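Local structure of periplasmic binding protein (Thermotoga lettingae TMO, 4RY8) at residues G211-I216 with F225-V230; M239-N244 with Q289-N294; A266-L269 with K274-K277; K127-D132 with A198-A203. The protein probably serves as the solute-binding protein of a sugar transporter and holds 5-methylthioribose in the cleft between its two lobes. All coordinates share one frame; numbering follows the deposited sequence.

Interaction 1: residues G211-I216 with F225-V230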
loop_
_atom_site.group_PDB
_atom_site.type_symbol
_atom_site.label_atom_id
_atom_site.label_comp_id
_atom_site.label_asym_id
_atom_site.label_seq_id
_atom_site.Cartn_x
_atom_site.Cartn_y
_atom_site.Cartn_z
ATOM N N GLY C 211 -6.774 22.034 -11.908
ATOM C CA GLY C 211 -5.992 23.013 -12.646
ATOM C C GLY C 211 -5.220 22.441 -13.785
ATOM O O GLY C 211 -5.220 23.015 -14.887
ATOM N N ALA C 212 -4.565 21.314 -13.540
ATOM C CA ALA C 212 -3.726 20.648 -14.536
ATOM C C ALA C 212 -4.529 20.183 -15.744
ATOM O O ALA C 212 -4.129 20.409 -16.892
ATOM C CB ALA C 212 -2.995 19.473 -13.918
ATOM N N VAL C 213 -5.688 19.589 -15.474
ATOM C CA VAL C 213 -6.566 19.095 -16.540
ATOM C C VAL C 213 -7.118 20.207 -17.387
ATOM O O VAL C 213 -7.189 20.073 -18.610
ATOM C CB VAL C 213 -7.731 18.269 -15.932
ATOM C CG1 VAL C 213 -8.756 17.864 -16.991
ATOM C CG2 VAL C 213 -7.176 17.026 -15.247
ATOM N N ARG C 214 -7.541 21.314 -16.763
ATOM C CA ARG C 214 -8.053 22.427 -17.514
ATOM C C ARG C 214 -6.951 23.043 -18.388
ATOM O O ARG C 214 -7.201 23.414 -19.499
ATOM C CB ARG C 214 -8.648 23.474 -16.593
ATOM C CG ARG C 214 -9.814 23.008 -15.786
ATOM C CD ARG C 214 -10.263 24.085 -14.842
ATOM N NE ARG C 214 -11.338 23.552 -14.020
ATOM C CZ ARG C 214 -11.489 23.760 -12.717
ATOM N NH1 ARG C 214 -10.619 24.499 -12.017
ATOM N NH2 ARG C 214 -12.523 23.190 -12.105
ATOM N N ALA C 215 -5.728 23.134 -17.870
ATOM C CA ALA C 215 -4.608 23.611 -18.670
ATOM C C ALA C 215 -4.408 22.746 -19.922
ATOM O O ALA C 215 -4.264 23.259 -21.033
ATOM C CB ALA C 215 -3.339 23.626 -17.829
ATOM N N ILE C 216 -4.432 21.434 -19.714
ATOM C CA ILE C 216 -4.302 20.435 -20.789
ATOM C C ILE C 216 -5.419 20.574 -21.845
ATOM O O ILE C 216 -5.169 20.562 -23.062
ATOM C CB ILE C 216 -4.277 18.992 -20.219
ATOM C CG1 ILE C 216 -2.946 18.764 -19.513
ATOM C CG2 ILE C 216 -4.448 17.959 -21.336
ATOM C CD1 ILE C 216 -2.977 17.660 -18.501
ATOM N N PHE C 225 -1.489 13.538 -22.878
ATOM C CA PHE C 225 -1.359 13.445 -21.435
ATOM C C PHE C 225 -2.303 12.442 -20.798
ATOM O O PHE C 225 -3.393 12.152 -21.315
ATOM C CB PHE C 225 -1.621 14.815 -20.817
ATOM C CG PHE C 225 -0.439 15.732 -20.866
ATOM C CD1 PHE C 225 0.553 15.648 -19.901
ATOM C CD2 PHE C 225 -0.315 16.684 -21.866
ATOM C CE1 PHE C 225 1.658 16.479 -19.935
ATOM C CE2 PHE C 225 0.806 17.521 -21.896
ATOM C CZ PHE C 225 1.784 17.410 -20.947
ATOM N N LYS C 226 -1.861 11.916 -19.661
ATOM C CA LYS C 226 -2.720 11.137 -18.788
ATOM C C LYS C 226 -2.515 11.666 -17.383
ATOM O O LYS C 226 -1.393 11.896 -16.983
ATOM C CB LYS C 226 -2.380 9.651 -18.906
ATOM C CG LYS C 226 -2.881 9.033 -20.201
ATOM C CD LYS C 226 -3.027 7.538 -20.031
ATOM C CE LYS C 226 -3.181 6.835 -21.365
ATOM N NZ LYS C 226 -3.404 5.379 -21.124
ATOM N N VAL C 227 -3.602 11.933 -16.678
ATOM C CA VAL C 227 -3.546 12.563 -15.375
ATOM C C VAL C 227 -4.025 11.617 -14.299
ATOM O O VAL C 227 -5.040 10.983 -14.458
ATOM C CB VAL C 227 -4.373 13.863 -15.323
ATOM C CG1 VAL C 227 -4.161 14.570 -13.967
ATOM C CG2 VAL C 227 -3.986 14.772 -16.488
ATOM N N TYR C 228 -3.236 11.523 -13.232
ATOM C CA TYR C 228 -3.477 10.680 -12.064
ATOM C C TYR C 228 -3.564 11.630 -10.874
ATOM O O TYR C 228 -2.700 12.504 -10.717
ATOM C CB TYR C 228 -2.319 9.658 -11.884
ATOM C CG TYR C 228 -2.218 8.737 -13.108
ATOM C CD1 TYR C 228 -1.633 9.185 -14.300
ATOM C CD2 TYR C 228 -2.769 7.462 -13.109
ATOM C CE1 TYR C 228 -1.568 8.383 -15.426
ATOM C CE2 TYR C 228 -2.707 6.667 -14.247
ATOM C CZ TYR C 228 -2.125 7.130 -15.389
ATOM O OH TYR C 228 -2.063 6.370 -16.504
ATOM N N SER C 229 -4.601 11.479 -10.049
ATOM C CA SER C 229 -4.772 12.340 -8.882
ATOM C C SER C 229 -5.160 11.579 -7.612
ATOM O O SER C 229 -5.247 10.357 -7.570
ATOM C CB SER C 229 -5.827 13.386 -9.187
ATOM O OG SER C 229 -7.086 12.693 -9.286
ATOM N N VAL C 230 -5.350 12.350 -6.568
ATOM C CA VAL C 230 -5.957 11.909 -5.376
ATOM C C VAL C 230 -7.259 12.693 -5.196
ATOM O O VAL C 230 -7.385 13.842 -5.664
ATOM C CB VAL C 230 -4.974 12.176 -4.208
ATOM C CG1 VAL C 230 -5.525 11.771 -2.885
ATOM C CG2 VAL C 230 -3.707 11.418 -4.444
#
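Helix 206-219 lies over strand 226-230 with Val213 across from Val227, their CA atoms 7.3 Å apart, and Ile216 across from Phe225 one helical turn further on. Ile216 does most of the work. Its chi1 of -72° sets CG1 anti to the carbonyl carbon, and the extended second torsion carries CD1 across to the 225-230 chain, where it reaches Val227 CG2 at 3.7 Å and Phe225 CB at 3.9 Å. CG1 of the same side chain rests over one face of the Phe225 ring and comes within 4.1 Å of its CD2. The two segments belong to a beta-alpha-beta crossover, strand 200-203 to helix 206-219 to strand 226-230, in the lobe built on the mixed sheet. Val201 on the neighbouring strand extends the same apolar floor, touching Ala212 as well as Phe225 and Val227. One turn back from Ile216, Val213 CG2 sits astride the fork of Val227, equally far from CG1 and CG2 at 4.1 Å. With an alanine in place of Ile216 the CG1-CD1 arm is gone, which would probably open a gap beside Val227 CG2 and leave the Phe225 ring less restrained on that face. Tyr228 points to the other side of the sheet, where it packs against helix 118-132.

Interaction 2: residues M239-N244 with Q289-N294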
loop_
_atom_site.group_PDB
_atom_site.type_symbol
_atom_site.label_atom_id
_atom_site.label_comp_id
_atom_site.label_asym_id
_atom_site.label_seq_id
_atom_site.Cartn_x
_atom_site.Cartn_y
_atom_site.Cartn_z
ATOM N N MET C 239 -15.707 16.116 -14.266
ATOM C CA MET C 239 -14.583 16.410 -15.083
ATOM C C MET C 239 -13.852 15.159 -15.634
ATOM O O MET C 239 -13.198 15.254 -16.679
ATOM C CB MET C 239 -13.605 17.280 -14.291
ATOM C CG MET C 239 -14.062 18.703 -13.988
ATOM S SD MET C 239 -12.718 19.656 -13.204
ATOM C CE MET C 239 -11.454 19.419 -14.429
ATOM N N MET C 240 -13.919 14.020 -14.935
ATOM C CA MET C 240 -13.305 12.775 -15.416
ATOM C C MET C 240 -14.109 12.175 -16.580
ATOM O O MET C 240 -13.548 11.633 -17.515
ATOM C CB MET C 240 -13.169 11.737 -14.290
ATOM C CG MET C 240 -12.070 12.075 -13.249
ATOM S SD MET C 240 -11.913 11.027 -11.775
ATOM C CE MET C 240 -11.097 9.614 -12.528
ATOM N N ILE C 241 -15.406 12.307 -16.541
ATOM C CA ILE C 241 -16.223 11.589 -17.538
ATOM C C ILE C 241 -16.420 12.341 -18.850
ATOM O O ILE C 241 -17.054 11.827 -19.774
ATOM C CB ILE C 241 -17.575 11.132 -16.949
ATOM C CG1 ILE C 241 -18.492 12.327 -16.657
ATOM C CG2 ILE C 241 -17.307 10.298 -15.704
ATOM C CD1 ILE C 241 -19.866 11.921 -16.176
ATOM N N GLN C 242 -15.890 13.557 -18.929
ATOM C CA GLN C 242 -15.911 14.341 -20.177
ATOM C C GLN C 242 -15.238 13.576 -21.309
ATOM O O GLN C 242 -14.226 12.873 -21.103
ATOM C CB GLN C 242 -15.137 15.662 -20.008
ATOM C CG GLN C 242 -15.776 16.716 -19.117
ATOM C CD GLN C 242 -14.948 17.998 -19.043
ATOM O OE1 GLN C 242 -13.867 18.100 -19.631
ATOM N NE2 GLN C 242 -15.458 18.981 -18.317
ATOM N N GLN C 243 -15.792 13.733 -22.508
ATOM C CA GLN C 243 -15.172 13.207 -23.704
ATOM C C GLN C 243 -13.720 13.712 -23.829
ATOM O O GLN C 243 -13.412 14.884 -23.571
ATOM C CB GLN C 243 -16.006 13.605 -24.939
ATOM C CG GLN C 243 -15.803 12.702 -26.145
ATOM C CD GLN C 243 -15.996 13.423 -27.472
ATOM O OE1 GLN C 243 -16.544 14.529 -27.533
ATOM N NE2 GLN C 243 -15.536 12.795 -28.547
ATOM N N ASN C 244 -12.837 12.802 -24.207
ATOM C CA ASN C 244 -11.434 13.081 -24.399
ATOM C C ASN C 244 -10.725 13.536 -23.127
ATOM O O ASN C 244 -9.587 13.962 -23.225
ATOM C CB ASN C 244 -11.208 14.149 -25.484
ATOM C CG ASN C 244 -11.870 13.797 -26.797
ATOM O OD1 ASN C 244 -13.093 13.836 -26.912
ATOM N ND2 ASN C 244 -11.065 13.472 -27.804
ATOM N N GLN C 289 -12.464 4.793 -16.579
ATOM C CA GLN C 289 -13.072 3.628 -17.221
ATOM C C GLN C 289 -14.204 3.023 -16.409
ATOM O O GLN C 289 -15.268 2.659 -16.960
ATOM C CB GLN C 289 -11.995 2.555 -17.452
ATOM C CG GLN C 289 -12.208 1.697 -18.690
ATOM C CD GLN C 289 -11.397 2.189 -19.880
ATOM O OE1 GLN C 289 -10.176 2.354 -19.788
ATOM N NE2 GLN C 289 -12.069 2.426 -20.999
ATOM N N PHE C 290 -13.954 2.843 -15.118
ATOM C CA PHE C 290 -14.981 2.349 -14.184
ATOM C C PHE C 290 -16.164 3.341 -14.070
ATOM O O PHE C 290 -17.331 2.918 -13.982
ATOM C CB PHE C 290 -14.354 2.041 -12.794
ATOM C CG PHE C 290 -15.359 1.679 -11.739
ATOM C CD1 PHE C 290 -15.960 0.411 -11.726
ATOM C CD2 PHE C 290 -15.754 2.615 -10.786
ATOM C CE1 PHE C 290 -16.913 0.091 -10.768
ATOM C CE2 PHE C 290 -16.713 2.293 -9.835
ATOM C CZ PHE C 290 -17.294 1.028 -9.827
ATOM N N LEU C 291 -15.888 4.651 -14.088
ATOM C CA LEU C 291 -16.985 5.642 -13.988
ATOM C C LEU C 291 -17.899 5.549 -15.220
ATOM O O LEU C 291 -19.141 5.513 -15.086
ATOM C CB LEU C 291 -16.481 7.078 -13.831
ATOM C CG LEU C 291 -15.636 7.432 -12.599
ATOM C CD1 LEU C 291 -15.045 8.825 -12.794
ATOM C CD2 LEU C 291 -16.502 7.365 -11.357
ATOM N N VAL C 292 -17.265 5.491 -16.396
ATOM C CA VAL C 292 -17.974 5.443 -17.708
ATOM C C VAL C 292 -18.746 4.152 -17.878
ATOM O O VAL C 292 -19.931 4.178 -18.262
ATOM C CB VAL C 292 -16.972 5.587 -18.902
ATOM C CG1 VAL C 292 -17.686 5.436 -20.245
ATOM C CG2 VAL C 292 -16.234 6.924 -18.850
ATOM N N ASP C 293 -18.092 3.021 -17.606
ATOM C CA ASP C 293 -18.755 1.697 -17.777
ATOM C C ASP C 293 -20.036 1.540 -16.963
ATOM O O ASP C 293 -20.938 0.812 -17.357
ATOM C CB ASP C 293 -17.803 0.564 -17.400
ATOM C CG ASP C 293 -16.782 0.280 -18.471
ATOM O OD1 ASP C 293 -16.766 1.011 -19.479
ATOM O OD2 ASP C 293 -16.004 -0.685 -18.309
ATOM N N ASN C 294 -20.114 2.269 -15.860
ATOM C CA ASN C 294 -21.195 2.182 -14.904
ATOM C C ASN C 294 -22.025 3.454 -14.844
ATOM O O ASN C 294 -22.852 3.612 -13.944
ATOM C CB ASN C 294 -20.576 1.935 -13.533
ATOM C CG ASN C 294 -19.848 0.620 -13.477
ATOM O OD1 ASN C 294 -20.462 -0.425 -13.668
ATOM N ND2 ASN C 294 -18.551 0.658 -13.284
#
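The last turn of helix 234-240 meets the short helix 288-293 at the rim of the lobe built on the mixed sheet, one of the two alpha/beta lobes of this type of periplasmic binding protein. Met240 and Ile241 both pack on Leu291, at the point where the chain leaves edge strand 284-287 and starts its C-terminal helices. The backbones come closest a residue further on, with the CA atoms of Ile241 and Val292 6.4 Å apart. Leu291 CD1 is pushed in against Met240, 3.8 Å from its CB. The Met240 chain bends at chi3 (76°) and curls round that methyl, so SD and CE both lie 4.0 Å from Leu291 CD1. Ile241 comes in crosswise: its CG2 touches Leu291 CB at 3.8 Å, while CG1 takes the crowded position between backbone N and carbonyl carbon (chi1 69°). The buried side of the contact is closed by Trp247 and Thr250 of strand 247-252, which pack on Met240, and by Ile296, which packs on Leu291. Arg288 adds a polar tie between the same two pieces of chain, its NH2 hydrogen-bonding to Gln242 O. Beyond the apolar patch, helix 288-293 comes to an end: Asn294 is the first residue to leave helical angles, and its side chain turns back over the last turn. There Asn294 ND2 gives a 2.7 Å hydrogen bond to Phe290 O, in the carbonyl plane and on a lone pair, bent to 143° at the hydrogen.

Interaction 3: residues A266-L269 with K274-K277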
loop_
_atom_site.group_PDB
_atom_site.type_symbol
_atom_site.label_atom_id
_atom_site.label_comp_id
_atom_site.label_asym_id
_atom_site.label_seq_id
_atom_site.Cartn_x
_atom_site.Cartn_y
_atom_site.Cartn_z
ATOM N N ALA C 266 -14.573 12.738 18.141
ATOM C CA ALA C 266 -14.567 13.783 19.126
ATOM C C ALA C 266 -15.620 13.487 20.173
ATOM O O ALA C 266 -15.354 13.534 21.362
ATOM C CB ALA C 266 -14.843 15.109 18.472
ATOM N N ALA C 267 -16.824 13.152 19.723
ATOM C CA ALA C 267 -17.930 12.930 20.647
ATOM C C ALA C 267 -17.690 11.684 21.498
ATOM O O ALA C 267 -18.040 11.656 22.670
ATOM C CB ALA C 267 -19.247 12.820 19.886
ATOM N N ALA C 268 -17.071 10.663 20.905
ATOM C CA ALA C 268 -16.690 9.461 21.642
ATOM C C ALA C 268 -15.730 9.784 22.788
ATOM O O ALA C 268 -15.913 9.313 23.917
ATOM C CB ALA C 268 -16.083 8.424 20.699
ATOM N N LEU C 269 -14.703 10.586 22.516
ATOM C CA LEU C 269 -13.748 10.948 23.580
ATOM C C LEU C 269 -14.439 11.661 24.721
ATOM O O LEU C 269 -14.190 11.352 25.869
ATOM C CB LEU C 269 -12.625 11.835 23.046
ATOM C CG LEU C 269 -11.707 11.173 22.038
ATOM C CD1 LEU C 269 -10.897 12.232 21.304
ATOM C CD2 LEU C 269 -10.824 10.115 22.702
ATOM N N LYS C 274 -12.074 5.217 25.019
ATOM C CA LYS C 274 -10.702 5.118 24.540
ATOM C C LYS C 274 -10.776 4.677 23.082
ATOM O O LYS C 274 -11.418 3.673 22.760
ATOM C CB LYS C 274 -9.886 4.116 25.378
ATOM N N LEU C 275 -10.137 5.458 22.219
ATOM C CA LEU C 275 -10.144 5.228 20.791
ATOM C C LEU C 275 -8.822 4.666 20.341
ATOM O O LEU C 275 -7.789 4.904 20.979
ATOM C CB LEU C 275 -10.446 6.530 20.026
ATOM C CG LEU C 275 -11.892 6.731 19.478
ATOM C CD1 LEU C 275 -12.959 6.151 20.397
ATOM C CD2 LEU C 275 -12.192 8.197 19.165
ATOM N N PRO C 276 -8.839 3.944 19.220
ATOM C CA PRO C 276 -7.571 3.583 18.624
ATOM C C PRO C 276 -6.700 4.843 18.354
ATOM O O PRO C 276 -7.216 5.945 18.167
ATOM C CB PRO C 276 -7.981 2.896 17.314
ATOM C CG PRO C 276 -9.389 2.386 17.555
ATOM C CD PRO C 276 -10.003 3.302 18.560
ATOM N N LYS C 277 -5.394 4.687 18.402
ATOM C CA LYS C 277 -4.492 5.782 18.110
ATOM C C LYS C 277 -4.580 6.186 16.642
ATOM O O LYS C 277 -4.457 7.369 16.317
ATOM C CB LYS C 277 -3.078 5.381 18.497
ATOM C CG LYS C 277 -1.960 6.373 18.153
ATOM C CD LYS C 277 -2.137 7.783 18.653
ATOM C CE LYS C 277 -1.259 8.705 17.797
ATOM N NZ LYS C 277 -1.161 10.092 18.308
#
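Leu275 folds back on Ala268 and Leu269 where helix 255-270 ends and the chain turns toward strand 278-280, the edge strand of the parallel sheet in the lobe that holds the start of the chain. The tight part is the forked end of Leu275. Its CD1 sits 3.9 Å from Ala268 CB, and its CD2 touches both helix residues, 4.2 Å from Ala268 CB and from Leu269 CG. To get there Leu275 takes an unusual shape, with chi1 at -102°, well off a staggered value. The small methyl of Ala268 lets the fork come up close to the helix, and Leu269 passes obliquely along one flank. Val315 packs on both Ala268 and Leu275, and Pro112 touches Leu275 too, so this pocket is lined by three separate parts of the chain.

The solvent side is different. Lys274 has its CA only 6.6 Å from that of Leu269, yet its CB points away from the helix, the residue is exposed, and nothing past CB could be modelled, consistent with a mobile side chain. Lys277 is buried: it packs on Ala134 of the second subunit and places its NZ among oxygens, where it forms a salt bridge with Glu113 OE2 and hydrogen bonds with the backbone O atoms of Val106, Asp108 and Val111.

Interaction 4: residues K127-D132 with A198-A203; sequences KQLAVD and ANAVLA
The flat groups that Leu129 meets on strand 200-203 are peptide units, not rings, and the nearest is that of Val201, whose O is 4.4 Å from Leu129 CD1. Ala200 and Leu202, the residues before and after Val201, both turn their CB atoms toward the helix. Leu129 CD1 settles between the two, 3.9 Å from Leu202 CB and 4.1 Å from Ala200 CB, so one methyl carries the whole contact. With CG anti to the backbone N (chi1 -177°), the leucine stretches out from the helix and bridges the gap; the axes of helix and strand run nearly antiparallel, at 168°, and 10.0 Å apart. The CB of Val201 points away from the helix, into the layer on the far face of the sheet. The touching residues are all buried, and the contact rests on apolar packing of side chains. Such packing of a helix on a central strand is what the alpha/beta sandwich of this lobe is made of. Strand 200-203 runs between strands 137-142 and 226-230, hydrogen-bonded to both, and helix 118-132 packs on the face formed by 200-203 and 226-230. Around Leu129 the pocket is completed by Tyr228 of strand 226-230 and Ile167 of strand 167-173, while on the outer side of the helix Lys127 NZ makes a salt bridge with Asp117 of the second subunit.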
loop_
_atom_site.group_PDB
_atom_site.type_symbol
_atom_site.label_atom_id
_atom_site.label_comp_id
_atom_site.label_asym_id
_atom_site.label_seq_id
_atom_site.Cartn_x
_atom_site.Cartn_y
_atom_site.Cartn_z
ATOM N N LYS C 127 1.862 3.897 -8.362
ATOM C CA LYS C 127 1.939 2.594 -9.053
ATOM C C LYS C 127 0.985 2.502 -10.248
ATOM O O LYS C 127 1.352 1.911 -11.250
ATOM C CB LYS C 127 1.599 1.417 -8.138
ATOM C CG LYS C 127 1.207 0.169 -8.951
ATOM C CD LYS C 127 0.882 -1.033 -8.118
ATOM C CE LYS C 127 -0.550 -1.076 -7.693
ATOM N NZ LYS C 127 -0.750 -2.076 -6.614
ATOM N N GLN C 128 -0.203 3.100 -10.142
ATOM C CA GLN C 128 -1.193 3.037 -11.248
ATOM C C GLN C 128 -0.601 3.764 -12.471
ATOM O O GLN C 128 -0.662 3.286 -13.584
ATOM C CB GLN C 128 -2.478 3.709 -10.818
ATOM C CG GLN C 128 -3.602 3.639 -11.825
ATOM C CD GLN C 128 -4.212 2.290 -11.824
ATOM O OE1 GLN C 128 -3.707 1.382 -11.156
ATOM N NE2 GLN C 128 -5.317 2.142 -12.538
ATOM N N LEU C 129 0.042 4.915 -12.234
ATOM C CA LEU C 129 0.693 5.617 -13.297
ATOM C C LEU C 129 1.818 4.717 -13.887
ATOM O O LEU C 129 1.951 4.602 -15.102
ATOM C CB LEU C 129 1.262 6.968 -12.775
ATOM C CG LEU C 129 1.928 7.899 -13.801
ATOM C CD1 LEU C 129 2.076 9.296 -13.228
ATOM C CD2 LEU C 129 3.288 7.401 -14.227
ATOM N N ALA C 130 2.646 4.126 -13.028
ATOM C CA ALA C 130 3.813 3.346 -13.451
ATOM C C ALA C 130 3.450 2.197 -14.322
ATOM O O ALA C 130 3.969 2.042 -15.389
ATOM C CB ALA C 130 4.564 2.857 -12.223
ATOM N N VAL C 131 2.518 1.401 -13.844
ATOM C CA VAL C 131 1.976 0.295 -14.596
ATOM C C VAL C 131 1.261 0.711 -15.933
ATOM O O VAL C 131 1.427 0.042 -16.966
ATOM C CB VAL C 131 1.035 -0.526 -13.671
ATOM C CG1 VAL C 131 0.242 -1.562 -14.456
ATOM C CG2 VAL C 131 1.858 -1.181 -12.587
ATOM N N ASP C 132 0.439 1.752 -15.917
ATOM C CA ASP C 132 -0.175 2.208 -17.145
ATOM C C ASP C 132 0.816 2.584 -18.199
ATOM O O ASP C 132 0.545 2.439 -19.375
ATOM C CB ASP C 132 -1.069 3.417 -16.882
ATOM C CG ASP C 132 -2.451 3.025 -16.375
ATOM O OD1 ASP C 132 -2.676 1.820 -16.117
ATOM O OD2 ASP C 132 -3.292 3.943 -16.242
ATOM N N ALA C 198 7.014 15.947 -21.510
ATOM C CA ALA C 198 6.226 15.437 -20.412
ATOM C C ALA C 198 4.968 14.799 -21.007
ATOM O O ALA C 198 4.416 15.328 -21.959
ATOM C CB ALA C 198 5.886 16.552 -19.434
ATOM N N ASN C 199 4.564 13.636 -20.496
ATOM C CA ASN C 199 3.334 12.970 -20.983
ATOM C C ASN C 199 2.426 12.414 -19.859
ATOM O O ASN C 199 1.438 11.736 -20.119
ATOM C CB ASN C 199 3.690 11.843 -21.965
ATOM C CG ASN C 199 4.588 10.773 -21.342
ATOM O OD1 ASN C 199 5.042 10.891 -20.199
ATOM N ND2 ASN C 199 4.900 9.761 -22.112
ATOM N N ALA C 200 2.748 12.701 -18.603
ATOM C CA ALA C 200 1.840 12.322 -17.515
ATOM C C ALA C 200 1.850 13.368 -16.441
ATOM O O ALA C 200 2.844 14.058 -16.259
ATOM C CB ALA C 200 2.224 10.974 -16.926
ATOM N N VAL C 201 0.739 13.455 -15.714
ATOM C CA VAL C 201 0.636 14.293 -14.520
ATOM C C VAL C 201 0.215 13.455 -13.315
ATOM O O VAL C 201 -0.720 12.670 -13.362
ATOM C CB VAL C 201 -0.389 15.434 -14.706
ATOM C CG1 VAL C 201 -0.516 16.272 -13.421
ATOM C CG2 VAL C 201 -0.031 16.258 -15.918
ATOM N N LEU C 202 0.912 13.674 -12.217
ATOM C CA LEU C 202 0.584 13.080 -10.950
ATOM C C LEU C 202 0.384 14.226 -9.963
ATOM O O LEU C 202 1.310 14.962 -9.594
ATOM C CB LEU C 202 1.692 12.136 -10.514
ATOM C CG LEU C 202 1.536 11.501 -9.151
ATOM C CD1 LEU C 202 0.367 10.521 -9.174
ATOM C CD2 LEU C 202 2.851 10.814 -8.752
ATOM N N ALA C 203 -0.836 14.370 -9.522
ATOM C CA ALA C 203 -1.291 15.510 -8.727
ATOM C C ALA C 203 -1.890 14.996 -7.450
ATOM O O ALA C 203 -2.901 14.281 -7.449
ATOM C CB ALA C 203 -2.317 16.313 -9.490
#

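Overall arrangement
Interactions 1 and 4 are core contacts on the two faces of one sheet: strands 200-203 and 226-230 are neighbours, helix 206-219 covers one side and helix 118-132 the other. They also meet directly, Tyr228 OH lying 2.7 Å from Asp132 OD2. Interaction 2, also buried though nearer the edge of the same lobe, follows along the chain, and there Met239 packs on Val213 and Arg214 of interaction 1; its apolar patch is backed by polar ties. Interaction 3 stands apart in the other lobe, its centre about 38 Å from those of 1 and 4, partly buried, with a lysine not modelled past CB at its edge. Methyl packing joins the segments in all four.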